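Side-chain contacts in acidocalcisomal pyrophosphatase (Trypanosoma brucei brucei, PDB 5C5V), which probably hydrolyses inorganic pyrophosphate to phosphate in a magnesium-dependent reaction: residues 156-159 / 164-167; 195-200 / 231-236; 178-181 / 186-189; 108-113 / 170-175. All blocks are in the same frame, centred on the assembly; numbering follows the deposited sequence.

Interaction 1: 156-159 / 164-167; sequences CEIP and AKFE. With MG (magnesium ion), chain F; 2PN (imidodiphosphoric acid), chain C.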
loop_
_atom_site.group_PDB
_atom_site.type_symbol
_atom_site.label_atom_id
_atom_site.label_comp_id
_atom_site.label_asym_id
_atom_site.label_seq_id
_atom_site.Cartn_x
_atom_site.Cartn_y
_atom_site.Cartn_z
ATOM N N CYS A 156 -3.040 -1.373 -23.296
ATOM C CA CYS A 156 -3.071 0.075 -23.172
ATOM C C CYS A 156 -2.813 0.752 -24.515
ATOM O O CYS A 156 -1.746 0.605 -25.104
ATOM C CB CYS A 156 -2.049 0.563 -22.146
ATOM S SG CYS A 156 -2.036 2.371 -21.951
ATOM N N GLU A 157 -3.805 1.495 -24.983
ATOM C CA GLU A 157 -3.697 2.314 -26.188
ATOM C C GLU A 157 -3.319 3.754 -25.818
ATOM O O GLU A 157 -2.511 4.396 -26.495
ATOM C CB GLU A 157 -5.022 2.290 -26.955
ATOM C CG GLU A 157 -5.414 0.888 -27.419
ATOM C CD GLU A 157 -6.861 0.760 -27.893
ATOM O OE1 GLU A 157 -7.763 1.412 -27.309
ATOM O OE2 GLU A 157 -7.092 -0.026 -28.847
ATOM N N ILE A 158 -3.915 4.261 -24.741
ATOM C CA ILE A 158 -3.704 5.647 -24.334
ATOM C C ILE A 158 -3.284 5.786 -22.876
ATOM O O ILE A 158 -4.105 5.677 -21.960
ATOM C CB ILE A 158 -4.964 6.473 -24.580
ATOM C CG1 ILE A 158 -5.338 6.385 -26.060
ATOM C CG2 ILE A 158 -4.759 7.933 -24.137
ATOM C CD1 ILE A 158 -6.608 7.112 -26.389
ATOM N N PRO A 159 -2.002 6.051 -22.659
ATOM C CA PRO A 159 -1.509 6.099 -21.292
ATOM C C PRO A 159 -2.113 7.239 -20.483
ATOM O O PRO A 159 -2.547 8.260 -21.014
ATOM C CB PRO A 159 -0.001 6.300 -21.473
ATOM C CG PRO A 159 0.281 5.788 -22.850
ATOM C CD PRO A 159 -0.916 6.230 -23.629
ATOM N N ALA A 164 -2.943 11.695 -27.153
ATOM C CA ALA A 164 -2.850 11.115 -28.504
ATOM C C ALA A 164 -3.749 9.889 -28.543
ATOM O O ALA A 164 -3.585 8.984 -27.733
ATOM C CB ALA A 164 -1.421 10.751 -28.865
ATOM N N LYS A 165 -4.729 9.889 -29.441
ATOM C CA LYS A 165 -5.737 8.837 -29.455
ATOM C C LYS A 165 -5.298 7.625 -30.289
ATOM O O LYS A 165 -5.734 7.439 -31.422
ATOM C CB LYS A 165 -7.066 9.389 -29.967
ATOM C CG LYS A 165 -8.293 8.855 -29.239
ATOM C CD LYS A 165 -8.602 7.414 -29.587
ATOM C CE LYS A 165 -9.852 6.907 -28.870
ATOM N NZ LYS A 165 -10.143 5.460 -29.169
ATOM N N PHE A 166 -4.423 6.812 -29.710
ATOM C CA PHE A 166 -4.024 5.573 -30.337
ATOM C C PHE A 166 -5.154 4.554 -30.208
ATOM O O PHE A 166 -5.966 4.643 -29.287
ATOM C CB PHE A 166 -2.743 5.049 -29.715
ATOM C CG PHE A 166 -1.565 5.951 -29.922
ATOM C CD1 PHE A 166 -1.021 6.662 -28.862
ATOM C CD2 PHE A 166 -1.012 6.102 -31.177
ATOM C CE1 PHE A 166 0.063 7.491 -29.055
ATOM C CE2 PHE A 166 0.077 6.922 -31.378
ATOM C CZ PHE A 166 0.614 7.630 -30.318
ATOM N N GLU A 167 -5.200 3.621 -31.157
ATOM C CA GLU A 167 -6.244 2.614 -31.294
ATOM C C GLU A 167 -5.650 1.378 -31.966
ATOM O O GLU A 167 -4.797 1.492 -32.845
ATOM C CB GLU A 167 -7.405 3.111 -32.163
ATOM C CG GLU A 167 -8.427 3.997 -31.483
ATOM C CD GLU A 167 -9.599 4.359 -32.407
ATOM O OE1 GLU A 167 -9.630 3.872 -33.567
ATOM O OE2 GLU A 167 -10.490 5.141 -31.968
HETATM MG MG MG F . -12.706 5.229 -32.044
HETATM P P1 2PN C . -13.867 6.928 -29.427
HETATM O O1 2PN C . -13.289 6.924 -30.866
HETATM O O2 2PN C . -15.389 6.629 -29.514
HETATM O O3 2PN C . -13.541 8.289 -28.752
HETATM N N1 2PN C . -13.101 5.786 -28.544
HETATM P P2 2PN C . -13.289 4.171 -28.743
HETATM O O4 2PN C . -13.031 3.762 -30.238
HETATM O O5 2PN C . -14.726 3.844 -28.386
HETATM O O6 2PN C . -12.358 3.448 -27.872
HETATM O O HOH W 1 -8.032 4.177 -27.945
HETATM O O HOH W 2 -12.429 3.561 -33.484
HETATM O O HOH W 3 -14.724 5.274 -32.664
HETATM O O HOH W 4 -12.798 6.464 -33.671
#

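Interaction 2: 195-200 / 231-236; sequences MWNYGA and TQFKVG. With 2PN (imidodiphosphoric acid), chain C.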
loop_
_atom_site.group_PDB
_atom_site.type_symbol
_atom_site.label_atom_id
_atom_site.label_comp_id
_atom_site.label_asym_id
_atom_site.label_seq_id
_atom_site.Cartn_x
_atom_site.Cartn_y
_atom_site.Cartn_z
ATOM N N MET A 195 -7.182 10.617 -18.167
ATOM C CA MET A 195 -6.613 10.733 -16.835
ATOM C C MET A 195 -6.441 9.384 -16.172
ATOM O O MET A 195 -6.092 9.299 -14.991
ATOM C CB MET A 195 -7.498 11.653 -15.983
ATOM C CG MET A 195 -7.691 12.995 -16.667
ATOM S SD MET A 195 -8.655 14.213 -15.759
ATOM C CE MET A 195 -10.264 13.413 -15.763
ATOM N N TRP A 196 -6.693 8.334 -16.950
ATOM C CA TRP A 196 -6.428 6.960 -16.551
ATOM C C TRP A 196 -5.885 6.229 -17.771
ATOM O O TRP A 196 -6.044 6.704 -18.897
ATOM C CB TRP A 196 -7.695 6.281 -16.037
ATOM C CG TRP A 196 -8.404 7.113 -15.018
ATOM C CD1 TRP A 196 -8.237 7.066 -13.678
ATOM C CD2 TRP A 196 -9.368 8.143 -15.274
ATOM N NE1 TRP A 196 -9.035 8.005 -13.067
ATOM C CE2 TRP A 196 -9.745 8.676 -14.029
ATOM C CE3 TRP A 196 -9.952 8.659 -16.433
ATOM C CZ2 TRP A 196 -10.683 9.702 -13.907
ATOM C CZ3 TRP A 196 -10.882 9.679 -16.316
ATOM C CH2 TRP A 196 -11.239 10.191 -15.062
ATOM N N ASN A 197 -5.237 5.090 -17.555
ATOM C CA ASN A 197 -4.806 4.265 -18.664
ATOM C C ASN A 197 -6.033 3.783 -19.401
ATOM O O ASN A 197 -6.911 3.163 -18.801
ATOM C CB ASN A 197 -3.981 3.072 -18.191
ATOM C CG ASN A 197 -2.695 3.483 -17.529
ATOM O OD1 ASN A 197 -1.893 4.209 -18.110
ATOM N ND2 ASN A 197 -2.481 3.008 -16.311
ATOM N N TYR A 198 -6.076 4.064 -20.698
ATOM C CA TYR A 198 -7.207 3.713 -21.525
ATOM C C TYR A 198 -6.781 2.739 -22.627
ATOM O O TYR A 198 -5.691 2.857 -23.179
ATOM C CB TYR A 198 -7.815 4.973 -22.132
ATOM C CG TYR A 198 -9.039 4.718 -22.969
ATOM C CD1 TYR A 198 -10.289 4.552 -22.381
ATOM C CD2 TYR A 198 -8.947 4.629 -24.350
ATOM C CE1 TYR A 198 -11.414 4.316 -23.154
ATOM C CE2 TYR A 198 -10.067 4.390 -25.128
ATOM C CZ TYR A 198 -11.289 4.238 -24.525
ATOM O OH TYR A 198 -12.398 4.009 -25.293
ATOM N N GLY A 199 -7.638 1.775 -22.939
ATOM C CA GLY A 199 -7.315 0.802 -23.966
ATOM C C GLY A 199 -8.442 -0.166 -24.242
ATOM O O GLY A 199 -9.607 0.207 -24.268
ATOM N N ALA A 200 -8.094 -1.430 -24.444
ATOM C CA ALA A 200 -9.084 -2.407 -24.858
ATOM C C ALA A 200 -8.746 -3.810 -24.373
ATOM O O ALA A 200 -7.609 -4.089 -23.970
ATOM C CB ALA A 200 -9.216 -2.394 -26.373
ATOM N N THR A 231 -0.205 3.876 -11.693
ATOM C CA THR A 231 0.956 3.778 -12.581
ATOM C C THR A 231 0.582 4.075 -14.034
ATOM O O THR A 231 -0.394 3.535 -14.546
ATOM C CB THR A 231 1.599 2.374 -12.544
ATOM O OG1 THR A 231 1.794 1.961 -11.189
ATOM C CG2 THR A 231 2.930 2.375 -13.268
ATOM N N GLN A 232 1.348 4.953 -14.679
ATOM C CA GLN A 232 1.182 5.235 -16.099
ATOM C C GLN A 232 1.797 4.112 -16.929
ATOM O O GLN A 232 2.946 3.735 -16.701
ATOM C CB GLN A 232 1.846 6.557 -16.462
ATOM C CG GLN A 232 1.696 6.944 -17.909
ATOM C CD GLN A 232 2.698 7.988 -18.340
ATOM O OE1 GLN A 232 3.904 7.781 -18.231
ATOM N NE2 GLN A 232 2.203 9.125 -18.826
ATOM N N PHE A 233 1.061 3.609 -17.910
ATOM C CA PHE A 233 1.572 2.559 -18.794
ATOM C C PHE A 233 2.166 3.158 -20.062
ATOM O O PHE A 233 1.942 4.338 -20.366
ATOM C CB PHE A 233 0.469 1.576 -19.168
ATOM C CG PHE A 233 -0.074 0.788 -18.004
ATOM C CD1 PHE A 233 0.714 0.513 -16.898
ATOM C CD2 PHE A 233 -1.360 0.295 -18.030
ATOM C CE1 PHE A 233 0.213 -0.225 -15.827
ATOM C CE2 PHE A 233 -1.857 -0.441 -16.972
ATOM C CZ PHE A 233 -1.067 -0.695 -15.872
ATOM N N LYS A 234 2.951 2.357 -20.776
ATOM C CA LYS A 234 3.426 2.716 -22.106
ATOM C C LYS A 234 2.357 2.431 -23.164
ATOM O O LYS A 234 1.483 1.585 -22.965
ATOM C CB LYS A 234 4.706 1.941 -22.444
ATOM C CG LYS A 234 5.992 2.608 -22.016
ATOM C CD LYS A 234 5.961 3.019 -20.558
ATOM C CE LYS A 234 7.261 3.760 -20.160
ATOM N NZ LYS A 234 7.209 4.387 -18.782
ATOM N N VAL A 235 2.425 3.126 -24.292
ATOM C CA VAL A 235 1.538 2.820 -25.412
ATOM C C VAL A 235 1.770 1.393 -25.886
ATOM O O VAL A 235 2.907 0.999 -26.154
ATOM C CB VAL A 235 1.733 3.777 -26.591
ATOM C CG1 VAL A 235 0.945 3.275 -27.813
ATOM C CG2 VAL A 235 1.297 5.183 -26.205
ATOM N N GLY A 236 0.693 0.613 -25.955
ATOM C CA GLY A 236 0.793 -0.761 -26.405
ATOM C C GLY A 236 1.148 -1.756 -25.311
ATOM O O GLY A 236 1.140 -2.969 -25.547
HETATM P P1 2PN C . -13.867 6.928 -29.427
HETATM O O1 2PN C . -13.289 6.924 -30.866
HETATM O O2 2PN C . -15.389 6.629 -29.514
HETATM O O3 2PN C . -13.541 8.289 -28.752
HETATM N N1 2PN C . -13.101 5.786 -28.544
HETATM P P2 2PN C . -13.289 4.171 -28.743
HETATM O O4 2PN C . -13.031 3.762 -30.238
HETATM O O5 2PN C . -14.726 3.844 -28.386
HETATM O O6 2PN C . -12.358 3.448 -27.872
#

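Interaction 3: 178-181 / 186-189; sequences KQDI and PRFY. With 2PN (imidodiphosphoric acid), chain C.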
loop_
_atom_site.group_PDB
_atom_site.type_symbol
_atom_site.label_atom_id
_atom_site.label_comp_id
_atom_site.label_asym_id
_atom_site.label_seq_id
_atom_site.Cartn_x
_atom_site.Cartn_y
_atom_site.Cartn_z
ATOM N N LYS A 178 -2.322 2.115 -34.105
ATOM C CA LYS A 178 -2.062 3.344 -34.831
ATOM C C LYS A 178 -2.760 4.521 -34.155
ATOM O O LYS A 178 -3.564 4.345 -33.225
ATOM C CB LYS A 178 -2.524 3.223 -36.279
ATOM C CG LYS A 178 -4.026 3.251 -36.442
ATOM C CD LYS A 178 -4.401 3.120 -37.913
ATOM C CE LYS A 178 -5.859 3.467 -38.162
ATOM N NZ LYS A 178 -6.050 4.065 -39.519
ATOM N N GLN A 179 -2.436 5.726 -34.606
ATOM C CA GLN A 179 -3.171 6.881 -34.138
ATOM C C GLN A 179 -4.411 7.059 -35.009
ATOM O O GLN A 179 -4.334 7.056 -36.241
ATOM C CB GLN A 179 -2.300 8.139 -34.148
ATOM C CG GLN A 179 -2.911 9.285 -33.360
ATOM C CD GLN A 179 -1.929 10.403 -33.065
ATOM O OE1 GLN A 179 -0.742 10.311 -33.376
ATOM N NE2 GLN A 179 -2.431 11.478 -32.471
ATOM N N ASP A 180 -5.560 7.182 -34.359
ATOM C CA ASP A 180 -6.801 7.471 -35.052
ATOM C C ASP A 180 -6.673 8.782 -35.835
ATOM O O ASP A 180 -5.901 9.670 -35.461
ATOM C CB ASP A 180 -7.949 7.534 -34.044
ATOM C CG ASP A 180 -9.303 7.530 -34.702
ATOM O OD1 ASP A 180 -9.397 7.177 -35.902
ATOM O OD2 ASP A 180 -10.287 7.875 -34.011
ATOM N N ILE A 181 -7.409 8.878 -36.938
ATOM C CA ILE A 181 -7.402 10.056 -37.799
ATOM C C ILE A 181 -8.731 10.810 -37.685
ATOM O O ILE A 181 -9.805 10.237 -37.915
ATOM C CB ILE A 181 -7.175 9.674 -39.290
ATOM C CG1 ILE A 181 -5.870 8.880 -39.472
ATOM C CG2 ILE A 181 -7.205 10.925 -40.177
ATOM C CD1 ILE A 181 -4.617 9.668 -39.128
ATOM N N PRO A 186 -3.801 13.383 -37.540
ATOM C CA PRO A 186 -3.744 12.476 -36.384
ATOM C C PRO A 186 -4.517 13.052 -35.184
ATOM O O PRO A 186 -4.340 14.221 -34.855
ATOM C CB PRO A 186 -2.245 12.367 -36.097
ATOM C CG PRO A 186 -1.602 12.615 -37.425
ATOM C CD PRO A 186 -2.462 13.647 -38.098
ATOM N N ARG A 187 -5.375 12.245 -34.565
ATOM C CA ARG A 187 -6.322 12.735 -33.564
ATOM C C ARG A 187 -5.741 12.891 -32.153
ATOM O O ARG A 187 -5.140 11.968 -31.599
ATOM C CB ARG A 187 -7.536 11.806 -33.529
ATOM C CG ARG A 187 -8.559 12.078 -32.441
ATOM C CD ARG A 187 -9.621 10.978 -32.439
ATOM N NE ARG A 187 -10.634 11.150 -31.400
ATOM C CZ ARG A 187 -11.455 10.187 -30.982
ATOM N NH1 ARG A 187 -11.376 8.958 -31.488
ATOM N NH2 ARG A 187 -12.351 10.446 -30.035
ATOM N N PHE A 188 -5.931 14.076 -31.580
ATOM C CA PHE A 188 -5.658 14.313 -30.164
ATOM C C PHE A 188 -6.954 14.718 -29.498
ATOM O O PHE A 188 -7.746 15.439 -30.097
ATOM C CB PHE A 188 -4.606 15.405 -29.955
ATOM C CG PHE A 188 -3.245 15.060 -30.493
ATOM C CD1 PHE A 188 -2.254 14.585 -29.646
ATOM C CD2 PHE A 188 -2.954 15.213 -31.842
ATOM C CE1 PHE A 188 -1.006 14.266 -30.131
ATOM C CE2 PHE A 188 -1.703 14.905 -32.329
ATOM C CZ PHE A 188 -0.730 14.429 -31.472
ATOM N N TYR A 189 -7.187 14.251 -28.277
ATOM C CA TYR A 189 -8.346 14.710 -27.529
ATOM C C TYR A 189 -8.314 16.224 -27.387
ATOM O O TYR A 189 -7.316 16.794 -26.949
ATOM C CB TYR A 189 -8.389 14.095 -26.143
ATOM C CG TYR A 189 -8.736 12.644 -26.092
ATOM C CD1 TYR A 189 -9.754 12.123 -26.878
ATOM C CD2 TYR A 189 -8.063 11.791 -25.227
ATOM C CE1 TYR A 189 -10.076 10.794 -26.809
ATOM C CE2 TYR A 189 -8.377 10.462 -25.153
ATOM C CZ TYR A 189 -9.380 9.966 -25.944
ATOM O OH TYR A 189 -9.704 8.634 -25.860
HETATM P P1 2PN C . -13.867 6.928 -29.427
HETATM O O1 2PN C . -13.289 6.924 -30.866
HETATM O O2 2PN C . -15.389 6.629 -29.514
HETATM O O3 2PN C . -13.541 8.289 -28.752
HETATM N N1 2PN C . -13.101 5.786 -28.544
HETATM P P2 2PN C . -13.289 4.171 -28.743
HETATM O O4 2PN C . -13.031 3.762 -30.238
HETATM O O5 2PN C . -14.726 3.844 -28.386
HETATM O O6 2PN C . -12.358 3.448 -27.872
#

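Interaction 4: 108-113 / 170-175; sequences SYRVLY and TGESFN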
loop_
_atom_site.group_PDB
_atom_site.type_symbol
_atom_site.label_atom_id
_atom_site.label_comp_id
_atom_site.label_asym_id
_atom_site.label_seq_id
_atom_site.Cartn_x
_atom_site.Cartn_y
_atom_site.Cartn_z
ATOM N N SER A 108 2.050 7.647 -40.104
ATOM C CA SER A 108 2.790 6.445 -40.483
ATOM C C SER A 108 3.098 5.566 -39.277
ATOM O O SER A 108 3.407 4.383 -39.417
ATOM C CB SER A 108 4.089 6.813 -41.205
ATOM O OG SER A 108 4.978 7.490 -40.333
ATOM N N TYR A 109 3.010 6.152 -38.091
ATOM C CA TYR A 109 3.362 5.449 -36.870
ATOM C C TYR A 109 2.518 4.199 -36.633
ATOM O O TYR A 109 1.295 4.235 -36.738
ATOM C CB TYR A 109 3.231 6.398 -35.689
ATOM C CG TYR A 109 3.688 5.824 -34.374
ATOM C CD1 TYR A 109 5.036 5.613 -34.117
ATOM C CD2 TYR A 109 2.771 5.517 -33.378
ATOM C CE1 TYR A 109 5.461 5.101 -32.903
ATOM C CE2 TYR A 109 3.183 5.009 -32.151
ATOM C CZ TYR A 109 4.527 4.798 -31.921
ATOM O OH TYR A 109 4.934 4.285 -30.708
ATOM N N ARG A 110 3.186 3.096 -36.313
ATOM C CA ARG A 110 2.524 1.834 -35.996
ATOM C C ARG A 110 3.225 1.152 -34.828
ATOM O O ARG A 110 4.445 1.260 -34.667
ATOM C CB ARG A 110 2.507 0.889 -37.214
ATOM C CG ARG A 110 1.602 1.319 -38.365
ATOM C CD ARG A 110 0.139 1.270 -37.972
ATOM N NE ARG A 110 -0.744 1.603 -39.090
ATOM C CZ ARG A 110 -0.901 2.829 -39.577
ATOM N NH1 ARG A 110 -0.238 3.848 -39.040
ATOM N NH2 ARG A 110 -1.720 3.037 -40.596
ATOM N N VAL A 111 2.446 0.476 -33.991
ATOM C CA VAL A 111 3.012 -0.403 -32.983
ATOM C C VAL A 111 2.674 -1.844 -33.337
ATOM O O VAL A 111 1.512 -2.242 -33.311
ATOM C CB VAL A 111 2.498 -0.091 -31.574
ATOM C CG1 VAL A 111 3.194 -0.993 -30.578
ATOM C CG2 VAL A 111 2.721 1.387 -31.228
ATOM N N LEU A 112 3.703 -2.613 -33.676
ATOM C CA LEU A 112 3.532 -3.986 -34.123
ATOM C C LEU A 112 3.834 -4.973 -33.011
ATOM O O LEU A 112 4.686 -4.709 -32.161
ATOM C CB LEU A 112 4.435 -4.282 -35.331
ATOM C CG LEU A 112 4.037 -3.641 -36.660
ATOM C CD1 LEU A 112 4.067 -2.133 -36.531
ATOM C CD2 LEU A 112 4.935 -4.122 -37.813
ATOM N N TYR A 113 3.133 -6.108 -33.039
ATOM C CA TYR A 113 3.294 -7.160 -32.050
ATOM C C TYR A 113 3.817 -8.450 -32.667
ATOM O O TYR A 113 3.445 -8.823 -33.781
ATOM C CB TYR A 113 1.972 -7.432 -31.341
ATOM C CG TYR A 113 1.516 -6.287 -30.456
ATOM C CD1 TYR A 113 1.619 -6.360 -29.070
ATOM C CD2 TYR A 113 0.985 -5.134 -31.014
ATOM C CE1 TYR A 113 1.197 -5.300 -28.257
ATOM C CE2 TYR A 113 0.572 -4.087 -30.233
ATOM C CZ TYR A 113 0.677 -4.171 -28.855
ATOM O OH TYR A 113 0.250 -3.116 -28.106
ATOM N N THR A 170 -8.290 -2.031 -36.369
ATOM C CA THR A 170 -9.109 -3.201 -36.637
ATOM C C THR A 170 -9.174 -3.498 -38.128
ATOM O O THR A 170 -9.556 -4.588 -38.542
ATOM C CB THR A 170 -10.528 -3.005 -36.085
ATOM O OG1 THR A 170 -11.088 -1.807 -36.644
ATOM C CG2 THR A 170 -10.478 -2.848 -34.571
ATOM N N GLY A 171 -8.789 -2.522 -38.936
ATOM C CA GLY A 171 -8.916 -2.655 -40.375
ATOM C C GLY A 171 -7.666 -3.159 -41.064
ATOM O O GLY A 171 -7.694 -3.438 -42.249
ATOM N N GLU A 172 -6.563 -3.253 -40.334
ATOM C CA GLU A 172 -5.297 -3.653 -40.941
ATOM C C GLU A 172 -4.845 -5.030 -40.484
ATOM O O GLU A 172 -5.103 -5.428 -39.349
ATOM C CB GLU A 172 -4.199 -2.630 -40.634
ATOM C CG GLU A 172 -4.545 -1.212 -41.071
ATOM C CD GLU A 172 -3.501 -0.196 -40.653
ATOM O OE1 GLU A 172 -2.374 -0.595 -40.275
ATOM O OE2 GLU A 172 -3.803 1.008 -40.708
ATOM N N SER A 173 -4.173 -5.750 -41.380
ATOM C CA SER A 173 -3.605 -7.060 -41.055
ATOM C C SER A 173 -2.702 -6.997 -39.838
ATOM O O SER A 173 -1.832 -6.130 -39.761
ATOM C CB SER A 173 -2.798 -7.615 -42.237
ATOM O OG SER A 173 -3.611 -7.784 -43.378
ATOM N N PHE A 174 -2.910 -7.935 -38.916
ATOM C CA PHE A 174 -2.135 -8.054 -37.690
ATOM C C PHE A 174 -2.512 -6.933 -36.692
ATOM O O PHE A 174 -1.956 -6.865 -35.602
ATOM C CB PHE A 174 -0.624 -8.055 -37.993
ATOM C CG PHE A 174 -0.156 -9.268 -38.792
ATOM C CD1 PHE A 174 -0.086 -10.524 -38.202
ATOM C CD2 PHE A 174 0.206 -9.144 -40.129
ATOM C CE1 PHE A 174 0.335 -11.656 -38.947
ATOM C CE2 PHE A 174 0.628 -10.260 -40.884
ATOM C CZ PHE A 174 0.695 -11.513 -40.292
ATOM N N ASN A 175 -3.458 -6.078 -37.091
ATOM C CA ASN A 175 -4.090 -5.095 -36.218
ATOM C C ASN A 175 -3.106 -4.321 -35.346
ATOM O O ASN A 175 -3.239 -4.276 -34.128
ATOM C CB ASN A 175 -5.132 -5.781 -35.339
ATOM C CG ASN A 175 -6.040 -6.686 -36.129
ATOM O OD1 ASN A 175 -6.016 -7.896 -35.956
ATOM N ND2 ASN A 175 -6.830 -6.109 -37.017
HETATM O O HOH W 5 0.957 -6.540 -35.020
#

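Interaction 1: 156-159 / 164-167
Van der Waals packing between Ile-158 and Lys-165 carries the apolar part of this contact. The CD1 methyl of Ile-158 sits 3.6 Å from CA of Lys-165 and 3.7 Å from its CG, so a branched aliphatic residue lies against the greasy half of the lysine, whose chain bends at chi2 (-73°) and then runs straight to the ligand. Beside it, CB of Phe-166 rests against the carbonyl oxygen of Glu-157, which also lies at the edge of the ring. Glu-157 and Ile-158 stand opposite the single residue Tyr-198, a classic beta bulge where the chain changes direction, while Lys-165 centres an inverse gamma turn leading into strand 166-168. This corner borders the pyrophosphatase active site. The polar link between the segments runs through one water, which donates to OE1 of Glu-157 and accepts from NZ of Lys-165. The other carboxylate oxygen of Glu-157, OE2, takes the backbone N-H of Ile-168. Ionic and metal bonds lie within 164-167 and at the ligand: NZ of Lys-165 forms a salt bridge to OE2 of Glu-167 at 2.8 Å, accepted on that oxygen's anti lone pair, and lies 3.0 Å from N1 of the imidodiphosphate. Glutamate suits this place because the same OE2 that takes the ammonium also binds magnesium at 2.2 Å, where O1 and O4 of the imidodiphosphate and three waters complete six ligands.

Interaction 2: 195-200 / 231-236
The side-chain amide of Asn-197 uses both its ends on the backbone of the 231-236 loop. Its ND2 donates to O of Thr-231 at 2.8 Å, nearly along the C=O of Thr-231, whose oxygen lies in the plane of the Asn-197 amide, and its OD1 accepts from N of Phe-233 at 3.0 Å, with the donor 35° above the carbonyl plane. An asparagine suits this place because one short, flat group offers both a donor and an acceptor to the backbone of a loop without regular structure. CG of Asn-197 stands anti to its carbonyl carbon (chi1 -64°), which carries the amide over the ring of Phe-233. Amide and ring lie almost parallel (8°), one over the other, with ND2 3.4 Å above the ring and offset toward its rim. In the next shell, ND2 also donates to OE1 of Glu-227, and OD1 also accepts from the backbone N of Lys-160, so the amide's rotation is well fixed. Next along the strand, Tyr-198 reaches the opposite way: its OH donates to O6 of the imidodiphosphate at 2.6 Å, the oxygen lying in the ring plane. Strand 197-200 runs between strands 152-156 and 224-227 of the mixed sheet. Phe-233 packs on Phe-154 and Cys-156 of the former, Trp-196 is covered by helix 285-295, and Trp-161 of the second subunit meets the Trp-196 ring.

Interaction 3: 178-181 / 186-189
The hairpin formed by strands 177-182 and 185-186 brings Asp-180 and Arg-187 together beside the imidodiphosphate. NH1 of Arg-187 makes a salt bridge to OD2 of Asp-180 at 3.0 Å, meeting the anti lone pair of that oxygen. The carboxylate and guanidinium planes are 69° apart, so this is a single-point contact and not a side-by-side pairing. The same NH1 donates to O1 of the ligand at 2.9 Å, in a nearly straight bond (170°), and NH2 reaches O3 at 2.8 Å. Arginine suits the place because its planar head can present two N-H groups to one phosphoryl end while a third bond goes to the aspartate. Extended from CG to NE, the chain spans the distance from hairpin to ligand, and Asp-180 probably helps to aim it. In the hairpin itself, Ile-181 and Pro-186 form an antiparallel non-hydrogen-bonded pair with diverging side chains, and the backbone N of Arg-187 donates to O of Asp-180 at 2.8 Å. The long neutral amide of Gln-179 suits a place where it must reach across the hairpin. Its CD packs 3.6 Å from CB of Pro-186, and its NE2 donates to O of Arg-187 at 2.9 Å, coming from above the carbonyl plane while the oxygen lies in the glutamine amide plane. That NE2 also lies over one face of the Phe-188 ring, the amide and ring planes 81° apart.

Interaction 4: 108-113 / 170-175
Arg-110 and Glu-172 approach with their chains at about a right angle, and the arginine grips the carboxylate side-on. NE of Arg-110 donates to OE1 of Glu-172 at 3.0 Å in an almost straight bond (177°), with OE1 in the guanidinium plane. NH2 reaches OE2 of Glu-172 at 2.9 Å, less straight, the oxygen lying out of that plane. Both oxygens use their syn lone pairs, and the two flat groups are 32° apart, so the pairing is bidentate but twisted. A bend at chi2 (-67°) turns the arginine chain so that NE faces the glutamate, and its remaining nitrogen, NH1, donates to O of Tyr-109 at 2.8 Å and to O of Pro-107. Glu-172, extended beyond CG, reaches out from the start of a type II turn closed by the bond from N of Asn-175 to O of Glu-172. Away from the ion pair, a water links N of Tyr-113 to O of Phe-174. The pair therefore ties strand 110-117 to the 170-175 turn at the surface. With three nitrogens engaged, the guanidinium is held against rotation; Lys-178 adds only a long, weak ion pair to OE2, and the nearby positive charges would probably help keep the carboxylate ionised.

Interactions 1, 2 and 3 all belong to the pyrophosphatase part of the chain; 1 and 3 meet the imidodiphosphate directly, and interaction 2 reaches it only through Tyr-198, next to the contacting Asn-197. Interaction 1 is buried, and interactions 2 and 3 are partly buried; interaction 4 is a surface contact, the side chain of Glu-172 about 13 Å from a bound magnesium. Interactions 1 and 3 share one small sheet, whereas interactions 1 and 2 meet through backbone bonds at and just before the bulge. The chemistry follows the place: packing, water and metal bonds in interaction 1, neutral amide bonds in interaction 2, a ligand-facing ion pair in interaction 3, and a bidentate surface ion pair in interaction 4, whose Tyr-113 bonds to Gly-236 of interaction 2.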